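Local coordinates for protein structure-specific endonuclease subunit SLX4 (Thielavia terrestris, PDB 6SEI) that forms the C-terminal part of the probable regulatory subunit of the SLX1-SLX4 endonuclease, which is thought to cut branched DNA during repair and recombination, at residues V17-Y22 with V68-E73; Q25-A30 with A58-G63; I51-L56 with D78-C83. All coordinates share one frame; numbering follows the deposited sequence.

Interaction 1: residues V17-Y22 with V68-E73; sequences VSLFRY and VGYDGE. With CA (calcium ion), chain H.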
ATOM      1  N   VAL B  17       0.091  35.614  16.088  1.00 56.75           N
ATOM      2  CA  VAL B  17       1.345  35.215  16.717  1.00 52.10           C
ATOM      3  C   VAL B  17       1.830  36.303  17.668  1.00 46.97           C
ATOM      4  O   VAL B  17       2.314  36.013  18.769  1.00 44.80           O
ATOM      5  CB  VAL B  17       2.398  34.886  15.642  1.00 53.46           C
ATOM      6  CG1 VAL B  17       3.793  34.862  16.247  1.00 38.93           C
ATOM      7  CG2 VAL B  17       2.081  33.555  14.983  1.00 53.55           C
ATOM      8  N   SER B  18       1.700  37.569  17.265  1.00 44.99           N
ATOM      9  CA  SER B  18       2.124  38.666  18.129  1.00 41.66           C
ATOM     10  C   SER B  18       1.196  38.819  19.327  1.00 38.73           C
ATOM     11  O   SER B  18       1.645  39.157  20.428  1.00 37.01           O
ATOM     12  CB  SER B  18       2.193  39.967  17.330  1.00 42.38           C
ATOM     13  OG  SER B  18       2.867  40.976  18.064  1.00 41.16           O
ATOM     14  N   LEU B  19      -0.104  38.582  19.133  1.00 38.63           N
ATOM     15  CA  LEU B  19      -1.029  38.611  20.262  1.00 36.51           C
ATOM     16  C   LEU B  19      -0.672  37.543  21.287  1.00 34.81           C
ATOM     17  O   LEU B  19      -0.717  37.790  22.498  1.00 33.38           O
ATOM     18  CB  LEU B  19      -2.464  38.419  19.777  1.00 30.51           C
ATOM     19  CG  LEU B  19      -3.500  38.285  20.896  1.00 28.56           C
ATOM     20  CD1 LEU B  19      -3.731  39.623  21.571  1.00 27.92           C
ATOM     21  CD2 LEU B  19      -4.809  37.709  20.376  1.00 31.98           C
ATOM     22  N   PHE B  20      -0.306  36.350  20.817  1.00 34.96           N
ATOM     23  CA  PHE B  20       0.022  35.263  21.730  1.00 33.09           C
ATOM     24  C   PHE B  20       1.319  35.535  22.482  1.00 32.56           C
ATOM     25  O   PHE B  20       1.504  35.031  23.594  1.00 31.07           O
ATOM     26  CB  PHE B  20       0.110  33.942  20.960  1.00 33.90           C
ATOM     27  CG  PHE B  20      -1.230  33.372  20.563  1.00 33.75           C
ATOM     28  CD1 PHE B  20      -2.392  34.122  20.689  1.00 33.17           C
ATOM     29  CD2 PHE B  20      -1.327  32.084  20.064  1.00 30.09           C
ATOM     30  CE1 PHE B  20      -3.620  33.598  20.322  1.00 33.41           C
ATOM     31  CE2 PHE B  20      -2.553  31.555  19.697  1.00 31.77           C
ATOM     32  CZ  PHE B  20      -3.700  32.313  19.828  1.00 29.60           C
ATOM     33  N   ARG B  21       2.223  36.324  21.895  1.00 34.15           N
ATOM     34  CA  ARG B  21       3.442  36.703  22.605  1.00 33.86           C
ATOM     35  C   ARG B  21       3.132  37.653  23.754  1.00 31.49           C
ATOM     36  O   ARG B  21       3.782  37.598  24.805  1.00 30.49           O
ATOM     37  CB  ARG B  21       4.441  37.342  21.640  1.00 36.53           C
ATOM     38  CG  ARG B  21       5.265  36.346  20.842  1.00 39.26           C
ATOM     39  CD  ARG B  21       6.477  37.017  20.207  1.00 42.22           C
ATOM     40  NE  ARG B  21       6.309  37.226  18.770  1.00 45.87           N
ATOM     41  CZ  ARG B  21       6.929  36.515  17.831  1.00 49.57           C
ATOM     42  NH1 ARG B  21       6.716  36.774  16.547  1.00 52.08           N
ATOM     43  NH2 ARG B  21       7.762  35.543  18.179  1.00 50.49           N
ATOM     44  N   TYR B  22       2.139  38.531  23.572  1.00 31.21           N
ATOM     45  CA  TYR B  22       1.720  39.418  24.653  1.00 29.01           C
ATOM     46  C   TYR B  22       1.046  38.641  25.776  1.00 27.28           C
ATOM     47  O   TYR B  22       1.231  38.963  26.955  1.00 25.93           O
ATOM     48  CB  TYR B  22       0.779  40.496  24.118  1.00 29.12           C
ATOM     49  CG  TYR B  22       1.472  41.659  23.446  1.00 30.38           C
ATOM     50  CD1 TYR B  22       2.345  42.476  24.152  1.00 29.82           C
ATOM     51  CD2 TYR B  22       1.244  41.945  22.108  1.00 32.53           C
ATOM     52  CE1 TYR B  22       2.977  43.542  23.539  1.00 27.81           C
ATOM     53  CE2 TYR B  22       1.870  43.008  21.487  1.00 33.92           C
ATOM     54  CZ  TYR B  22       2.734  43.803  22.205  1.00 33.00           C
ATOM     55  OH  TYR B  22       3.357  44.861  21.583  1.00 34.22           O
ATOM     56  N   VAL B  68       2.162  44.636  29.913  1.00 29.78           N
ATOM     57  CA  VAL B  68       3.205  44.148  29.021  1.00 29.68           C
ATOM     58  C   VAL B  68       3.093  44.815  27.655  1.00 31.81           C
ATOM     59  O   VAL B  68       3.613  44.304  26.658  1.00 31.59           O
ATOM     60  CB  VAL B  68       3.148  42.614  28.895  1.00 28.28           C
ATOM     61  CG1 VAL B  68       3.393  41.966  30.252  1.00 27.65           C
ATOM     62  CG2 VAL B  68       1.812  42.172  28.323  1.00 28.30           C
ATOM     63  N   GLY B  69       2.408  45.953  27.596  1.00 34.42           N
ATOM     64  CA  GLY B  69       2.450  46.801  26.422  1.00 37.03           C
ATOM     65  C   GLY B  69       1.444  46.507  25.333  1.00 39.49           C
ATOM     66  O   GLY B  69       1.704  46.836  24.170  1.00 40.09           O
ATOM     67  N   TYR B  70       0.299  45.916  25.662  1.00 41.04           N
ATOM     68  CA  TYR B  70      -0.741  45.627  24.677  1.00 42.85           C
ATOM     69  C   TYR B  70      -2.025  46.338  25.095  1.00 46.91           C
ATOM     70  O   TYR B  70      -2.709  45.910  26.029  1.00 46.15           O
ATOM     71  CB  TYR B  70      -0.964  44.124  24.530  1.00 40.56           C
ATOM     72  CG  TYR B  70      -2.080  43.772  23.572  1.00 39.20           C
ATOM     73  CD1 TYR B  70      -1.952  44.008  22.209  1.00 38.60           C
ATOM     74  CD2 TYR B  70      -3.264  43.213  24.030  1.00 38.36           C
ATOM     75  CE1 TYR B  70      -2.971  43.692  21.331  1.00 38.26           C
ATOM     76  CE2 TYR B  70      -4.289  42.896  23.162  1.00 37.97           C
ATOM     77  CZ  TYR B  70      -4.140  43.136  21.813  1.00 37.69           C
ATOM     78  OH  TYR B  70      -5.163  42.818  20.947  1.00 37.21           O
ATOM     79  N   ASP B  71      -2.340  47.431  24.403  1.00 51.86           N
ATOM     80  CA  ASP B  71      -3.631  48.088  24.546  1.00 53.88           C
ATOM     81  C   ASP B  71      -4.641  47.372  23.661  1.00 53.99           C
ATOM     82  O   ASP B  71      -4.430  47.242  22.451  1.00 55.15           O
ATOM     83  CB  ASP B  71      -3.529  49.563  24.166  1.00 55.15           C
ATOM     84  CG  ASP B  71      -2.292  50.224  24.734  1.00 55.06           C
ATOM     85  OD1 ASP B  71      -1.735  49.694  25.718  1.00 54.27           O
ATOM     86  OD2 ASP B  71      -1.874  51.273  24.198  1.00 55.92           O
ATOM     87  N   GLY B  72      -5.718  46.901  24.258  1.00 53.76           N
ATOM     88  CA  GLY B  72      -6.719  46.115  23.560  1.00 52.83           C
ATOM     89  C   GLY B  72      -7.218  44.996  24.451  1.00 51.34           C
ATOM     90  O   GLY B  72      -6.581  44.602  25.428  1.00 51.09           O
ATOM     91  N   GLU B  73      -8.385  44.471  24.103  1.00 49.82           N
ATOM     92  CA  GLU B  73      -9.033  43.434  24.891  1.00 47.11           C
ATOM     93  C   GLU B  73      -8.862  42.079  24.221  1.00 43.40           C
ATOM     94  O   GLU B  73      -8.857  41.976  22.990  1.00 42.50           O
ATOM     95  CB  GLU B  73     -10.519  43.747  25.082  1.00 48.45           C
ATOM     96  CG  GLU B  73     -10.784  44.900  26.042  1.00 49.29           C
ATOM     97  CD  GLU B  73     -11.787  44.539  27.123  1.00 49.40           C
ATOM     98  OE1 GLU B  73     -12.913  44.120  26.772  1.00 49.54           O
ATOM     99  OE2 GLU B  73     -11.444  44.666  28.321  1.00 49.10           O
TER
HETATM  100 CA    CA H1001      -1.095  51.408  27.261  1.00 28.46          CA
HETATM  101  O   HOH W   1      -2.900  51.960  28.649  1.00 44.21           O

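Interaction 2: residues Q25-A30 with A58-G63; sequences QAVVTA and AWLNSG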
ATOM      1  N   GLN B  25       3.921  36.663  27.671  1.00 29.66           N
ATOM      2  CA  GLN B  25       4.688  37.535  28.553  1.00 29.70           C
ATOM      3  C   GLN B  25       3.855  37.988  29.746  1.00 27.60           C
ATOM      4  O   GLN B  25       4.367  38.082  30.867  1.00 27.29           O
ATOM      5  CB  GLN B  25       5.217  38.736  27.775  1.00 31.92           C
ATOM      6  CG  GLN B  25       6.572  39.227  28.252  1.00 33.87           C
ATOM      7  CD  GLN B  25       7.730  38.424  27.667  1.00 36.68           C
ATOM      8  OE1 GLN B  25       7.851  37.216  27.895  1.00 37.05           O
ATOM      9  NE2 GLN B  25       8.587  39.098  26.904  1.00 38.83           N
ATOM     10  N   ALA B  26       2.566  38.254  29.531  1.00 26.41           N
ATOM     11  CA  ALA B  26       1.702  38.660  30.635  1.00 24.81           C
ATOM     12  C   ALA B  26       1.632  37.575  31.704  1.00 25.12           C
ATOM     13  O   ALA B  26       1.815  37.847  32.897  1.00 25.14           O
ATOM     14  CB  ALA B  26       0.305  39.001  30.112  1.00 23.75           C
ATOM     15  N   VAL B  27       1.374  36.333  31.287  1.00 25.59           N
ATOM     16  CA  VAL B  27       1.309  35.216  32.227  1.00 25.00           C
ATOM     17  C   VAL B  27       2.669  34.989  32.881  1.00 25.84           C
ATOM     18  O   VAL B  27       2.779  34.870  34.105  1.00 25.73           O
ATOM     19  CB  VAL B  27       0.816  33.945  31.509  1.00 24.80           C
ATOM     20  CG1 VAL B  27       0.807  32.759  32.458  1.00 24.22           C
ATOM     21  CG2 VAL B  27      -0.561  34.166  30.904  1.00 24.00           C
ATOM     22  N   VAL B  28       3.725  34.950  32.068  1.00 26.88           N
ATOM     23  CA  VAL B  28       5.021  34.454  32.519  1.00 20.22           C
ATOM     24  C   VAL B  28       5.690  35.415  33.499  1.00 23.33           C
ATOM     25  O   VAL B  28       6.349  34.980  34.454  1.00 20.17           O
ATOM     26  CB  VAL B  28       5.904  34.172  31.288  1.00 21.90           C
ATOM     27  CG1 VAL B  28       7.377  34.274  31.624  1.00 26.23           C
ATOM     28  CG2 VAL B  28       5.584  32.803  30.718  1.00 22.60           C
ATOM     29  N   THR B  29       5.532  36.723  33.298  1.00 22.68           N
ATOM     30  CA  THR B  29       6.267  37.716  34.073  1.00 22.08           C
ATOM     31  C   THR B  29       5.509  38.215  35.298  1.00 20.27           C
ATOM     32  O   THR B  29       6.034  39.062  36.029  1.00 20.08           O
ATOM     33  CB  THR B  29       6.645  38.906  33.185  1.00 19.99           C
ATOM     34  OG1 THR B  29       5.459  39.589  32.765  1.00 19.26           O
ATOM     35  CG2 THR B  29       7.415  38.435  31.962  1.00 21.51           C
ATOM     36  N   ALA B  30       4.297  37.728  35.540  1.00 16.97           N
ATOM     37  CA  ALA B  30       3.598  38.100  36.756  1.00 17.28           C
ATOM     38  C   ALA B  30       4.337  37.532  37.969  1.00 17.39           C
ATOM     39  O   ALA B  30       4.982  36.484  37.875  1.00 16.98           O
ATOM     40  CB  ALA B  30       2.162  37.588  36.728  1.00 15.72           C
ATOM     41  N   ALA B  58     -10.531  37.167  31.983  1.00 24.80           N
ATOM     42  CA  ALA B  58     -10.787  38.381  32.749  1.00 25.33           C
ATOM     43  C   ALA B  58      -9.504  38.931  33.360  1.00 25.25           C
ATOM     44  O   ALA B  58      -9.312  40.151  33.425  1.00 25.42           O
ATOM     45  CB  ALA B  58     -11.822  38.103  33.839  1.00 25.85           C
ATOM     46  N   TRP B  59      -8.609  38.042  33.801  1.00 25.19           N
ATOM     47  CA  TRP B  59      -7.373  38.480  34.445  1.00 25.43           C
ATOM     48  C   TRP B  59      -6.463  39.216  33.469  1.00 25.55           C
ATOM     49  O   TRP B  59      -5.809  40.196  33.842  1.00 25.58           O
ATOM     50  CB  TRP B  59      -6.653  37.275  35.049  1.00 25.42           C
ATOM     51  CG  TRP B  59      -5.386  37.611  35.768  1.00 26.01           C
ATOM     52  CD1 TRP B  59      -5.269  38.134  37.023  1.00 26.47           C
ATOM     53  CD2 TRP B  59      -4.048  37.433  35.282  1.00 26.25           C
ATOM     54  NE1 TRP B  59      -3.942  38.298  37.348  1.00 26.47           N
ATOM     55  CE2 TRP B  59      -3.173  37.876  36.296  1.00 26.28           C
ATOM     56  CE3 TRP B  59      -3.506  36.946  34.089  1.00 26.36           C
ATOM     57  CZ2 TRP B  59      -1.787  37.844  36.153  1.00 26.19           C
ATOM     58  CZ3 TRP B  59      -2.127  36.917  33.948  1.00 26.26           C
ATOM     59  CH2 TRP B  59      -1.284  37.359  34.977  1.00 26.14           C
ATOM     60  N   LEU B  60      -6.404  38.757  32.217  1.00 25.83           N
ATOM     61  CA  LEU B  60      -5.541  39.399  31.231  1.00 25.92           C
ATOM     62  C   LEU B  60      -6.041  40.791  30.864  1.00 26.89           C
ATOM     63  O   LEU B  60      -5.234  41.688  30.595  1.00 27.03           O
ATOM     64  CB  LEU B  60      -5.437  38.528  29.980  1.00 25.31           C
ATOM     65  CG  LEU B  60      -4.714  37.186  30.117  1.00 24.73           C
ATOM     66  CD1 LEU B  60      -5.177  36.217  29.042  1.00 24.98           C
ATOM     67  CD2 LEU B  60      -3.207  37.370  30.053  1.00 24.07           C
ATOM     68  N   ASN B  61      -7.355  40.992  30.851  1.00 27.54           N
ATOM     69  CA  ASN B  61      -7.938  42.275  30.486  1.00 28.17           C
ATOM     70  C   ASN B  61      -8.087  43.219  31.670  1.00 29.18           C
ATOM     71  O   ASN B  61      -8.599  44.330  31.495  1.00 29.08           O
ATOM     72  CB  ASN B  61      -9.302  42.061  29.823  1.00 27.92           C
ATOM     73  CG  ASN B  61      -9.207  41.249  28.550  1.00 27.40           C
ATOM     74  OD1 ASN B  61      -8.290  41.435  27.750  1.00 27.14           O
ATOM     75  ND2 ASN B  61     -10.157  40.339  28.356  1.00 27.38           N
ATOM     76  N   SER B  62      -7.657  42.809  32.865  1.00 30.48           N
ATOM     77  CA  SER B  62      -7.732  43.635  34.063  1.00 32.07           C
ATOM     78  C   SER B  62      -6.412  44.337  34.369  1.00 31.56           C
ATOM     79  O   SER B  62      -6.081  44.557  35.539  1.00 33.11           O
ATOM     80  CB  SER B  62      -8.169  42.792  35.262  1.00 33.94           C
ATOM     81  OG  SER B  62      -9.502  42.342  35.117  1.00 35.26           O
ATOM     82  N   GLY B  63      -5.648  44.687  33.338  1.00 29.89           N
ATOM     83  CA  GLY B  63      -4.388  45.389  33.495  1.00 28.05           C
ATOM     84  C   GLY B  63      -3.171  44.628  33.018  1.00 26.10           C
ATOM     85  O   GLY B  63      -2.109  45.241  32.842  1.00 25.96           O
TER

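Interaction 3: residues I51-L56 with D78-C83; sequences IILEDL and DVKKWC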
ATOM      1  N   ILE B  51      -7.521  25.081  33.168  1.00 22.08           N
ATOM      2  CA  ILE B  51      -7.616  26.537  33.163  1.00 21.72           C
ATOM      3  C   ILE B  51      -9.035  26.942  32.782  1.00 22.36           C
ATOM      4  O   ILE B  51      -9.475  26.722  31.651  1.00 22.62           O
ATOM      5  CB  ILE B  51      -6.589  27.154  32.207  1.00 20.96           C
ATOM      6  CG1 ILE B  51      -5.172  26.792  32.653  1.00 20.09           C
ATOM      7  CG2 ILE B  51      -6.763  28.661  32.129  1.00 21.02           C
ATOM      8  CD1 ILE B  51      -4.879  27.143  34.092  1.00 19.68           C
ATOM      9  N   ILE B  52      -9.755  27.546  33.724  1.00 22.64           N
ATOM     10  CA  ILE B  52     -11.063  28.101  33.404  1.00 23.27           C
ATOM     11  C   ILE B  52     -10.852  29.366  32.580  1.00 23.77           C
ATOM     12  O   ILE B  52     -10.241  30.336  33.048  1.00 23.63           O
ATOM     13  CB  ILE B  52     -11.875  28.372  34.677  1.00 23.23           C
ATOM     14  CG1 ILE B  52     -12.404  27.053  35.247  1.00 23.07           C
ATOM     15  CG2 ILE B  52     -13.025  29.321  34.381  1.00 23.52           C
ATOM     16  CD1 ILE B  52     -12.692  27.096  36.729  1.00 23.20           C
ATOM     17  N   LEU B  53     -11.357  29.353  31.343  1.00 24.33           N
ATOM     18  CA  LEU B  53     -10.973  30.357  30.354  1.00 24.52           C
ATOM     19  C   LEU B  53     -11.427  31.754  30.756  1.00 25.28           C
ATOM     20  O   LEU B  53     -10.627  32.695  30.764  1.00 25.56           O
ATOM     21  CB  LEU B  53     -11.539  29.979  28.987  1.00 24.66           C
ATOM     22  CG  LEU B  53     -10.891  28.753  28.349  1.00 24.41           C
ATOM     23  CD1 LEU B  53     -11.821  28.098  27.348  1.00 24.58           C
ATOM     24  CD2 LEU B  53      -9.571  29.142  27.699  1.00 24.35           C
ATOM     25  N   GLU B  54     -12.709  31.917  31.088  1.00 25.86           N
ATOM     26  CA  GLU B  54     -13.210  33.245  31.426  1.00 26.85           C
ATOM     27  C   GLU B  54     -12.524  33.824  32.655  1.00 26.31           C
ATOM     28  O   GLU B  54     -12.549  35.043  32.848  1.00 26.62           O
ATOM     29  CB  GLU B  54     -14.724  33.202  31.637  1.00 28.49           C
ATOM     30  CG  GLU B  54     -15.495  32.579  30.477  1.00 29.49           C
ATOM     31  CD  GLU B  54     -15.660  31.076  30.627  1.00 29.71           C
ATOM     32  OE1 GLU B  54     -14.987  30.483  31.499  1.00 29.40           O
ATOM     33  OE2 GLU B  54     -16.466  30.487  29.874  1.00 30.10           O
ATOM     34  N   ASP B  55     -11.906  32.981  33.482  1.00 25.75           N
ATOM     35  CA  ASP B  55     -11.131  33.472  34.615  1.00 25.36           C
ATOM     36  C   ASP B  55      -9.796  34.051  34.164  1.00 25.13           C
ATOM     37  O   ASP B  55      -9.457  35.188  34.508  1.00 25.65           O
ATOM     38  CB  ASP B  55     -10.914  32.347  35.625  1.00 25.14           C
ATOM     39  CG  ASP B  55     -12.158  32.040  36.424  1.00 25.74           C
ATOM     40  OD1 ASP B  55     -13.121  32.833  36.349  1.00 26.30           O
ATOM     41  OD2 ASP B  55     -12.176  31.009  37.127  1.00 25.75           O
ATOM     42  N   LEU B  56      -9.020  33.281  33.398  1.00 24.57           N
ATOM     43  CA  LEU B  56      -7.781  33.821  32.845  1.00 24.04           C
ATOM     44  C   LEU B  56      -8.069  34.953  31.867  1.00 24.44           C
ATOM     45  O   LEU B  56      -7.325  35.941  31.815  1.00 24.45           O
ATOM     46  CB  LEU B  56      -6.974  32.716  32.162  1.00 23.34           C
ATOM     47  CG  LEU B  56      -5.683  33.189  31.487  1.00 17.76           C
ATOM     48  CD1 LEU B  56      -4.672  33.658  32.524  1.00 18.42           C
ATOM     49  CD2 LEU B  56      -5.090  32.108  30.599  1.00 17.57           C
ATOM     50  N   ASP B  78      -9.802  33.593  21.844  1.00 33.10           N
ATOM     51  CA  ASP B  78      -8.390  33.831  21.572  1.00 32.97           C
ATOM     52  C   ASP B  78      -7.520  33.263  22.686  1.00 32.53           C
ATOM     53  O   ASP B  78      -6.467  32.671  22.424  1.00 30.63           O
ATOM     54  CB  ASP B  78      -8.137  35.328  21.398  1.00 32.91           C
ATOM     55  CG  ASP B  78      -8.573  35.839  20.037  1.00 32.70           C
ATOM     56  OD1 ASP B  78      -8.477  35.074  19.051  1.00 32.02           O
ATOM     57  OD2 ASP B  78      -9.013  37.006  19.956  1.00 33.05           O
ATOM     58  N   VAL B  79      -7.950  33.432  23.940  1.00 33.79           N
ATOM     59  CA  VAL B  79      -7.259  32.812  25.065  1.00 32.94           C
ATOM     60  C   VAL B  79      -7.358  31.295  24.982  1.00 32.46           C
ATOM     61  O   VAL B  79      -6.437  30.582  25.396  1.00 23.33           O
ATOM     62  CB  VAL B  79      -7.829  33.358  26.392  1.00 32.80           C
ATOM     63  CG1 VAL B  79      -7.199  32.668  27.586  1.00 24.28           C
ATOM     64  CG2 VAL B  79      -7.616  34.856  26.475  1.00 25.32           C
ATOM     65  N   LYS B  80      -8.460  30.776  24.436  1.00 32.46           N
ATOM     66  CA  LYS B  80      -8.583  29.333  24.255  1.00 31.48           C
ATOM     67  C   LYS B  80      -7.628  28.833  23.178  1.00 30.00           C
ATOM     68  O   LYS B  80      -6.950  27.816  23.361  1.00 29.30           O
ATOM     69  CB  LYS B  80     -10.026  28.961  23.907  1.00 32.22           C
ATOM     70  CG  LYS B  80     -10.252  27.459  23.834  1.00 32.01           C
ATOM     71  CD  LYS B  80     -11.580  27.101  23.189  1.00 32.25           C
ATOM     72  CE  LYS B  80     -11.601  25.630  22.790  1.00 31.62           C
ATOM     73  NZ  LYS B  80     -12.606  25.339  21.732  1.00 31.78           N
ATOM     74  N   LYS B  81      -7.568  29.536  22.042  1.00 29.69           N
ATOM     75  CA  LYS B  81      -6.581  29.213  21.015  1.00 29.20           C
ATOM     76  C   LYS B  81      -5.174  29.184  21.598  1.00 28.31           C
ATOM     77  O   LYS B  81      -4.394  28.267  21.322  1.00 28.36           O
ATOM     78  CB  LYS B  81      -6.653  30.229  19.875  1.00 30.28           C
ATOM     79  CG  LYS B  81      -7.814  30.045  18.916  1.00 31.79           C
ATOM     80  CD  LYS B  81      -7.714  31.052  17.774  1.00 33.52           C
ATOM     81  CE  LYS B  81      -8.717  30.754  16.668  1.00 35.29           C
ATOM     82  NZ  LYS B  81      -8.527  31.645  15.486  1.00 37.24           N
ATOM     83  N   TRP B  82      -4.839  30.187  22.417  1.00 27.42           N
ATOM     84  CA  TRP B  82      -3.498  30.278  22.990  1.00 26.00           C
ATOM     85  C   TRP B  82      -3.185  29.064  23.853  1.00 25.46           C
ATOM     86  O   TRP B  82      -2.107  28.470  23.738  1.00 25.18           O
ATOM     87  CB  TRP B  82      -3.362  31.564  23.808  1.00 25.80           C
ATOM     88  CG  TRP B  82      -1.997  31.752  24.415  1.00 25.46           C
ATOM     89  CD1 TRP B  82      -0.911  32.342  23.828  1.00 25.49           C
ATOM     90  CD2 TRP B  82      -1.572  31.343  25.725  1.00 25.02           C
ATOM     91  NE1 TRP B  82       0.161  32.325  24.691  1.00 25.02           N
ATOM     92  CE2 TRP B  82      -0.218  31.718  25.859  1.00 24.77           C
ATOM     93  CE3 TRP B  82      -2.203  30.698  26.793  1.00 24.78           C
ATOM     94  CZ2 TRP B  82       0.511  31.470  27.019  1.00 24.36           C
ATOM     95  CZ3 TRP B  82      -1.476  30.452  27.943  1.00 24.34           C
ATOM     96  CH2 TRP B  82      -0.134  30.839  28.048  1.00 24.20           C
ATOM     97  N   CYS B  83      -4.121  28.679  24.723  1.00 25.29           N
ATOM     98  CA  CYS B  83      -3.893  27.535  25.601  1.00 24.77           C
ATOM     99  C   CYS B  83      -3.660  26.265  24.796  1.00 24.49           C
ATOM    100  O   CYS B  83      -2.726  25.502  25.069  1.00 24.24           O
ATOM    101  CB  CYS B  83      -5.083  27.347  26.540  1.00 25.01           C
ATOM    102  SG  CYS B  83      -5.241  28.601  27.820  1.00 25.27           S
TER

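Interaction 1: residues V17-Y22 with V68-E73
Tyr70 lays its CB over one face of the Tyr22 ring, 3.8 Å from the centroid and 18° off the ring normal, a CH-pi contact. The two rings are only roughly parallel and slid apart so that they barely overlap, with centroids 5.3 Å from each other, and the methylene meets the face more squarely than the second ring does. A chi1 of 177° swings CG of Tyr70 away from the backbone N and takes the ring past Tyr22 to where Leu19 CD1 meets Tyr70 CZ obliquely at 3.5 Å. At the edge of the Tyr22 ring, near its plane, Val68 O lies 3.3 Å from Tyr22 CE1, while Val68 CG2 rests against the carbonyl oxygen of Tyr22. The loop leaves helix 53-67 through a Schellman motif: Gly69, at a positive phi of 88°, is the C-prime residue, with Tyr70 N directed to Leu65 O and Gly69 N to Asp66 O. Val68 also leans on Ala26 and Thr29 farther along helix 12-29. Just beyond Tyr70 the chain reaches a calcium ion, bound by Asp71 OD1 at 2.4 Å, by Asp66 from the last turn of helix 53-67, and by a water.

Interaction 2: residues Q25-A30 with A58-G63
Trp59 directs the six-membered part of its indole edge-on at residues 26-30 of the neighbouring segment, where Trp59 CH2 lies 3.9 Å from Ala30 CB in the plane of the ring and 3.8 Å from Ala26 O. The setting is a nearly perpendicular helix-helix packing inside the Slx4 domain, whose sequence family is grouped with the helix-turn-helix clan: the axes of the short segments run at 93° and approach to 11.0 Å. The first bond of the Trp59 side chain already points at the other segment, and a chi1 of -179° keeps the ring extended from helix 53-67. Its rim, not a face, does the touching, and it also skirts the backbone and CG2 of Val27. Trp41 meets the same indole from outside the two segments.

Beside the tryptophan, Leu60 brings one branch into the crossing. Its CD2 sits 3.9 Å from Ala26 CB and 4.2 Å from Val27 CG2, so a single methyl serves two neighbouring residues of the other helix. The small side chain of Ala26 is what faces Leu60 where the two backbones come nearest. No hydrogen bond spans the contact; Ala26 O, beside the indole rim, accepts from Arg67 NH2. Helix 53-67 widens into a pi-type turn at 60-63, and there Ser62 OG donates back to Ala58 O at 2.8 Å, from above the carbonyl plane. In the other segment Gln25 O is gripped twice, by Thr29 N at 3.0 Å and by Thr29 OG1 at 2.7 Å, the two donors arriving from opposite faces of its carbonyl plane.

Interaction 3: residues I51-L56 with D78-C83
Leu53, right after the N-cap residue Ile52 and in the first turn of helix 53-67, lies against the backbone and inner side-chain carbons of Lys80: Leu53 CD2 is 3.6 Å from Lys80 CA, and CD1 runs beside the stem at 3.9 Å from Lys80 CG. The same CD2 also faces Val79 CG1 at 4.3 Å and Cys83 SG at 4.4 Å, spanning one turn of helix 76-85. Putting an alanine here would probably strip the Lys80 CA and stem of their leucine cover and leave the hold of residues 51-56 on Val79 and Cys83 to Leu56. The extended Lys80 chain leads its charge away, and NZ donates to the backbone of another protein chain. Farther along, Asp55 forms a salt bridge with Arg93. Leu56 then points back into the contact: from a trans first torsion (chi1 177°) it sends CD2 obliquely to Val79 CG1, 3.7 Å away, and to Cys83 SG at 4.5 Å. Two leucines three residues apart therefore share Val79 and Cys83 between their CD2 methyls. Trp41 and Met45 of helix 41-46 touch Leu56 as well, and Cys90 adjoins Leu53 and Cys83. The contact lies where strand 51-52, paired in parallel with 90-91, runs directly into helix 53-67 in the buried helical core of the Slx4 domain.

Overall arrangement
The three contacts illustrate how chemistry can vary with depth within one small helical domain. Interactions 2 and 3 are buried and carried mainly by aliphatic groups, with an indole rim added in interaction 2; they share helix 53-67 and meet where Leu60 CD1 touches Val79 CG2. Interaction 1 lies at the surface, mixing tyrosine rings and backbone carbonyls with Leu19 and Val68 beside a calcium ion. It shares helix 12-29 with interaction 2, and Glu73 packs on Asn61 between them. Phe20, from the helix of interaction 1, meets Trp82 of helix 76-85 edge to face, completing the circuit. Residues 78-83 also reach another protein chain through Lys80, Lys81 and Trp82, whereas no other protein chain of the assembly touches interaction 1.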